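Local coordinates for YchF GTP-binding protein (Schizosaccharomyces pombe, PDB 1NI3) that hydrolyses ATP, and GTP less efficiently, with magnesium as cofactor, and negatively regulates the G2/M transition of the cell cycle, at residues 344-354 and 369-380. Residues are numbered along the deposited sequence; the frame is centred on the assembly and turned at random.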
loop_
_atom_site.group_PDB
_atom_site.type_symbol
_atom_site.label_atom_id
_atom_site.label_comp_id
_atom_site.label_asym_id
_atom_site.label_seq_id
_atom_site.Cartn_x
_atom_site.Cartn_y
_atom_site.Cartn_z
ATOM N N PHE A 344 -11.638 28.439 -1.929
ATOM C CA PHE A 344 -12.753 27.587 -1.558
ATOM C C PHE A 344 -13.704 28.206 -0.557
ATOM O O PHE A 344 -13.307 28.967 0.330
ATOM C CB PHE A 344 -12.258 26.256 -1.001
ATOM C CG PHE A 344 -13.341 25.225 -0.842
ATOM C CD1 PHE A 344 -13.771 24.482 -1.932
ATOM C CD2 PHE A 344 -13.924 24.991 0.399
ATOM C CE1 PHE A 344 -14.766 23.512 -1.791
ATOM C CE2 PHE A 344 -14.922 24.023 0.556
ATOM C CZ PHE A 344 -15.342 23.282 -0.542
ATOM N N VAL A 345 -14.970 27.850 -0.716
ATOM C CA VAL A 345 -16.038 28.322 0.146
ATOM C C VAL A 345 -17.016 27.168 0.291
ATOM O O VAL A 345 -17.401 26.784 1.401
ATOM C CB VAL A 345 -16.752 29.540 -0.468
ATOM C CG1 VAL A 345 -18.169 29.650 0.067
ATOM C CG2 VAL A 345 -15.965 30.805 -0.131
ATOM N N VAL A 346 -17.404 26.615 -0.852
ATOM C CA VAL A 346 -18.316 25.486 -0.904
ATOM C C VAL A 346 -17.982 24.626 -2.118
ATOM O O VAL A 346 -17.225 25.033 -3.004
ATOM C CB VAL A 346 -19.786 25.946 -1.004
ATOM C CG1 VAL A 346 -20.313 26.307 0.379
ATOM C CG2 VAL A 346 -19.890 27.141 -1.937
ATOM N N GLY A 347 -18.540 23.423 -2.135
ATOM C CA GLY A 347 -18.324 22.507 -3.233
ATOM C C GLY A 347 -19.601 21.720 -3.421
ATOM O O GLY A 347 -20.421 21.628 -2.502
ATOM N N GLU A 348 -19.771 21.152 -4.610
ATOM C CA GLU A 348 -20.954 20.363 -4.934
ATOM C C GLU A 348 -20.651 18.873 -4.959
ATOM O O GLU A 348 -19.952 18.386 -5.846
ATOM C CB GLU A 348 -21.535 20.833 -6.275
ATOM C CG GLU A 348 -22.481 22.020 -6.142
ATOM C CD GLU A 348 -22.321 23.031 -7.255
ATOM O OE1 GLU A 348 -22.452 22.657 -8.439
ATOM O OE2 GLU A 348 -22.071 24.214 -6.939
ATOM N N ILE A 349 -21.193 18.166 -3.970
ATOM C CA ILE A 349 -21.004 16.725 -3.818
ATOM C C ILE A 349 -22.242 15.945 -4.230
ATOM O O ILE A 349 -23.367 16.429 -4.117
ATOM C CB ILE A 349 -20.653 16.356 -2.348
ATOM C CG1 ILE A 349 -19.137 16.315 -2.169
ATOM C CG2 ILE A 349 -21.264 15.016 -1.963
ATOM C CD1 ILE A 349 -18.448 17.646 -2.407
HETATM N N MSE A 350 -22.028 14.721 -4.687
HETATM C CA MSE A 350 -23.125 13.883 -5.123
HETATM C C MSE A 350 -22.712 12.435 -4.816
HETATM O O MSE A 350 -22.082 11.769 -5.632
HETATM C CB MSE A 350 -23.345 14.152 -6.619
HETATM C CG MSE A 350 -24.517 13.452 -7.273
HETATM SE SE MSE A 350 -24.917 14.123 -9.079
HETATM C CE MSE A 350 -23.155 14.681 -9.674
ATOM N N HIS A 351 -23.050 11.980 -3.610
ATOM C CA HIS A 351 -22.714 10.633 -3.147
ATOM C C HIS A 351 -22.979 9.595 -4.213
ATOM O O HIS A 351 -24.053 9.563 -4.806
ATOM C CB HIS A 351 -23.497 10.271 -1.878
ATOM C CG HIS A 351 -23.151 11.120 -0.698
ATOM N ND1 HIS A 351 -22.189 12.101 -0.740
ATOM C CD2 HIS A 351 -23.640 11.129 0.574
ATOM C CE1 HIS A 351 -22.093 12.681 0.445
ATOM N NE2 HIS A 351 -22.967 12.104 1.256
ATOM N N TYR A 352 -21.995 8.733 -4.441
ATOM C CA TYR A 352 -22.108 7.699 -5.455
ATOM C C TYR A 352 -23.455 6.979 -5.402
ATOM O O TYR A 352 -24.100 6.779 -6.438
ATOM C CB TYR A 352 -20.984 6.683 -5.296
ATOM C CG TYR A 352 -21.094 5.547 -6.271
ATOM C CD1 TYR A 352 -20.838 5.735 -7.634
ATOM C CD2 TYR A 352 -21.501 4.287 -5.842
ATOM C CE1 TYR A 352 -20.990 4.682 -8.547
ATOM C CE2 TYR A 352 -21.656 3.240 -6.742
ATOM C CZ TYR A 352 -21.398 3.443 -8.095
ATOM O OH TYR A 352 -21.574 2.402 -8.980
ATOM N N GLN A 353 -23.887 6.613 -4.199
ATOM C CA GLN A 353 -25.150 5.902 -4.050
ATOM C C GLN A 353 -26.346 6.648 -4.640
ATOM O O GLN A 353 -27.210 6.046 -5.277
ATOM C CB GLN A 353 -25.411 5.600 -2.575
ATOM C CG GLN A 353 -26.477 4.542 -2.366
ATOM C CD GLN A 353 -26.213 3.311 -3.209
ATOM O OE1 GLN A 353 -26.635 3.239 -4.363
ATOM N NE2 GLN A 353 -25.498 2.343 -2.645
ATOM N N ASP A 354 -26.397 7.958 -4.429
ATOM C CA ASP A 354 -27.503 8.738 -4.954
ATOM C C ASP A 354 -27.422 8.765 -6.475
ATOM O O ASP A 354 -28.389 8.419 -7.161
ATOM C CB ASP A 354 -27.472 10.158 -4.399
ATOM C CG ASP A 354 -27.527 10.183 -2.894
ATOM O OD1 ASP A 354 -28.211 9.293 -2.320
ATOM O OD2 ASP A 354 -26.894 11.085 -2.287
ATOM N N LYS A 369 -30.670 15.494 -3.669
ATOM C CA LYS A 369 -29.411 14.783 -3.509
ATOM C C LYS A 369 -28.212 15.466 -4.159
ATOM O O LYS A 369 -27.147 14.861 -4.270
ATOM C CB LYS A 369 -29.554 13.353 -4.030
ATOM C CG LYS A 369 -29.936 12.351 -2.942
ATOM C CD LYS A 369 -31.139 12.822 -2.121
ATOM C CE LYS A 369 -31.208 12.125 -0.745
ATOM N NZ LYS A 369 -31.351 10.630 -0.791
ATOM N N TYR A 370 -28.362 16.713 -4.594
ATOM C CA TYR A 370 -27.214 17.409 -5.161
ATOM C C TYR A 370 -26.694 18.321 -4.070
ATOM O O TYR A 370 -26.681 19.548 -4.204
ATOM C CB TYR A 370 -27.597 18.242 -6.376
ATOM C CG TYR A 370 -26.394 18.760 -7.152
ATOM C CD1 TYR A 370 -25.694 17.935 -8.034
ATOM C CD2 TYR A 370 -25.995 20.091 -7.046
ATOM C CE1 TYR A 370 -24.633 18.427 -8.794
ATOM C CE2 TYR A 370 -24.933 20.596 -7.792
ATOM C CZ TYR A 370 -24.262 19.766 -8.673
ATOM O OH TYR A 370 -23.250 20.282 -9.447
ATOM N N LEU A 371 -26.273 17.690 -2.982
ATOM C CA LEU A 371 -25.754 18.373 -1.802
ATOM C C LEU A 371 -24.700 19.453 -2.058
ATOM O O LEU A 371 -24.009 19.448 -3.079
ATOM C CB LEU A 371 -25.185 17.324 -0.850
ATOM C CG LEU A 371 -26.034 16.044 -0.722
ATOM C CD1 LEU A 371 -25.386 15.114 0.290
ATOM C CD2 LEU A 371 -27.464 16.377 -0.288
ATOM N N THR A 372 -24.589 20.387 -1.117
ATOM C CA THR A 372 -23.603 21.467 -1.201
ATOM C C THR A 372 -22.804 21.499 0.089
ATOM O O THR A 372 -23.307 21.945 1.120
ATOM C CB THR A 372 -24.246 22.858 -1.364
ATOM O OG1 THR A 372 -24.946 22.920 -2.609
ATOM C CG2 THR A 372 -23.160 23.946 -1.342
ATOM N N LYS A 373 -21.560 21.037 0.029
ATOM C CA LYS A 373 -20.730 21.016 1.220
ATOM C C LYS A 373 -19.733 22.153 1.321
ATOM O O LYS A 373 -19.317 22.728 0.312
ATOM C CB LYS A 373 -20.010 19.672 1.353
ATOM C CG LYS A 373 -20.856 18.615 2.042
ATOM C CD LYS A 373 -21.958 18.090 1.142
ATOM C CE LYS A 373 -23.064 17.470 1.979
ATOM N NZ LYS A 373 -22.517 16.651 3.098
ATOM N N GLY A 374 -19.369 22.471 2.562
ATOM C CA GLY A 374 -18.433 23.548 2.831
ATOM C C GLY A 374 -17.059 23.088 3.285
ATOM O O GLY A 374 -16.655 21.956 3.032
ATOM N N LYS A 375 -16.336 23.966 3.968
ATOM C CA LYS A 375 -14.997 23.637 4.430
ATOM C C LYS A 375 -14.931 22.491 5.431
ATOM O O LYS A 375 -13.979 21.721 5.420
ATOM C CB LYS A 375 -14.327 24.885 5.009
ATOM C CG LYS A 375 -14.043 25.947 3.955
ATOM C CD LYS A 375 -13.469 27.232 4.544
ATOM C CE LYS A 375 -14.543 28.089 5.210
ATOM N NZ LYS A 375 -14.004 29.395 5.701
ATOM N N GLU A 376 -15.934 22.364 6.292
ATOM C CA GLU A 376 -15.906 21.296 7.281
ATOM C C GLU A 376 -16.590 20.025 6.822
ATOM O O GLU A 376 -17.469 19.503 7.504
ATOM C CB GLU A 376 -16.527 21.760 8.597
ATOM C CG GLU A 376 -15.769 22.894 9.266
ATOM C CD GLU A 376 -14.269 22.678 9.262
ATOM O OE1 GLU A 376 -13.824 21.529 9.495
ATOM O OE2 GLU A 376 -13.531 23.661 9.039
ATOM N N TYR A 377 -16.188 19.522 5.661
ATOM C CA TYR A 377 -16.772 18.293 5.138
ATOM C C TYR A 377 -15.714 17.272 4.769
ATOM O O TYR A 377 -14.855 17.530 3.924
ATOM C CB TYR A 377 -17.628 18.566 3.896
ATOM C CG TYR A 377 -18.147 17.294 3.252
ATOM C CD1 TYR A 377 -19.146 16.539 3.867
ATOM C CD2 TYR A 377 -17.610 16.817 2.048
ATOM C CE1 TYR A 377 -19.598 15.350 3.309
ATOM C CE2 TYR A 377 -18.059 15.613 1.486
ATOM C CZ TYR A 377 -19.054 14.886 2.126
ATOM O OH TYR A 377 -19.499 13.685 1.605
ATOM N N VAL A 378 -15.783 16.109 5.404
ATOM C CA VAL A 378 -14.847 15.039 5.099
ATOM C C VAL A 378 -15.448 14.262 3.942
ATOM O O VAL A 378 -16.571 13.759 4.035
ATOM C CB VAL A 378 -14.624 14.094 6.300
ATOM C CG1 VAL A 378 -13.754 14.774 7.337
ATOM C CG2 VAL A 378 -15.962 13.704 6.904
HETATM N N MSE A 379 -14.699 14.190 2.843
HETATM C CA MSE A 379 -15.145 13.490 1.644
HETATM C C MSE A 379 -15.560 12.062 1.964
HETATM O O MSE A 379 -15.110 11.465 2.946
HETATM C CB MSE A 379 -14.025 13.471 0.599
HETATM C CG MSE A 379 -13.495 14.837 0.214
HETATM SE SE MSE A 379 -14.830 15.904 -0.701
HETATM C CE MSE A 379 -14.479 15.390 -2.537
ATOM N N GLU A 380 -16.427 11.515 1.129
ATOM C CA GLU A 380 -16.876 10.156 1.326
ATOM C C GLU A 380 -16.487 9.344 0.097
ATOM O O GLU A 380 -16.688 9.766 -1.045
ATOM C CB GLU A 380 -18.383 10.140 1.555
ATOM C CG GLU A 380 -18.788 10.901 2.818
ATOM C CD GLU A 380 -20.286 10.989 3.012
ATOM O OE1 GLU A 380 -20.961 9.937 3.010
ATOM O OE2 GLU A 380 -20.787 12.122 3.170
#
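Glu348 OE1 accepts a hydrogen bond from Tyr370 OH on its anti lone pair, with OH and OE1 2.7 Å apart, and His386 adds a weak bond to the same oxygen. Glu348 OE1 lies in plane at the edge of the Tyr370 ring, the carboxylate and ring planes 50° apart. The other edge of that ring meets the selenium of Met350, Met350 SE to Tyr370 CD1 4.0 Å, a Met-aromatic contact. Exchanging Tyr370 for an alanine would probably cost Glu348 OE1 its hydroxyl donor and open a gap beside the selenium. The backbones form an antiparallel ladder in which Gly347 and Lys373 are the hydrogen-bonded pair, Gly347 N to Lys373 O 2.7 Å and Lys373 N to Gly347 O 2.8 Å. Strand 346-350 is central in a three-stranded sheet, flanked by 372-374 and 384-386; both segments lie in the C-terminal TGS region, probably of the ubiquitin-like beta-grasp type. Beyond the ladder, Ile349 N reaches Leu371 O from 44° above the carbonyl plane. With CG anti to the carbonyl carbon (chi1 -65°), the His351 ring lays one face under Leu371 CD1, a CH-pi contact 4.2 Å from the ring centroid. Ile349 CG1 packs against Tyr377 CE2 at 3.9 Å.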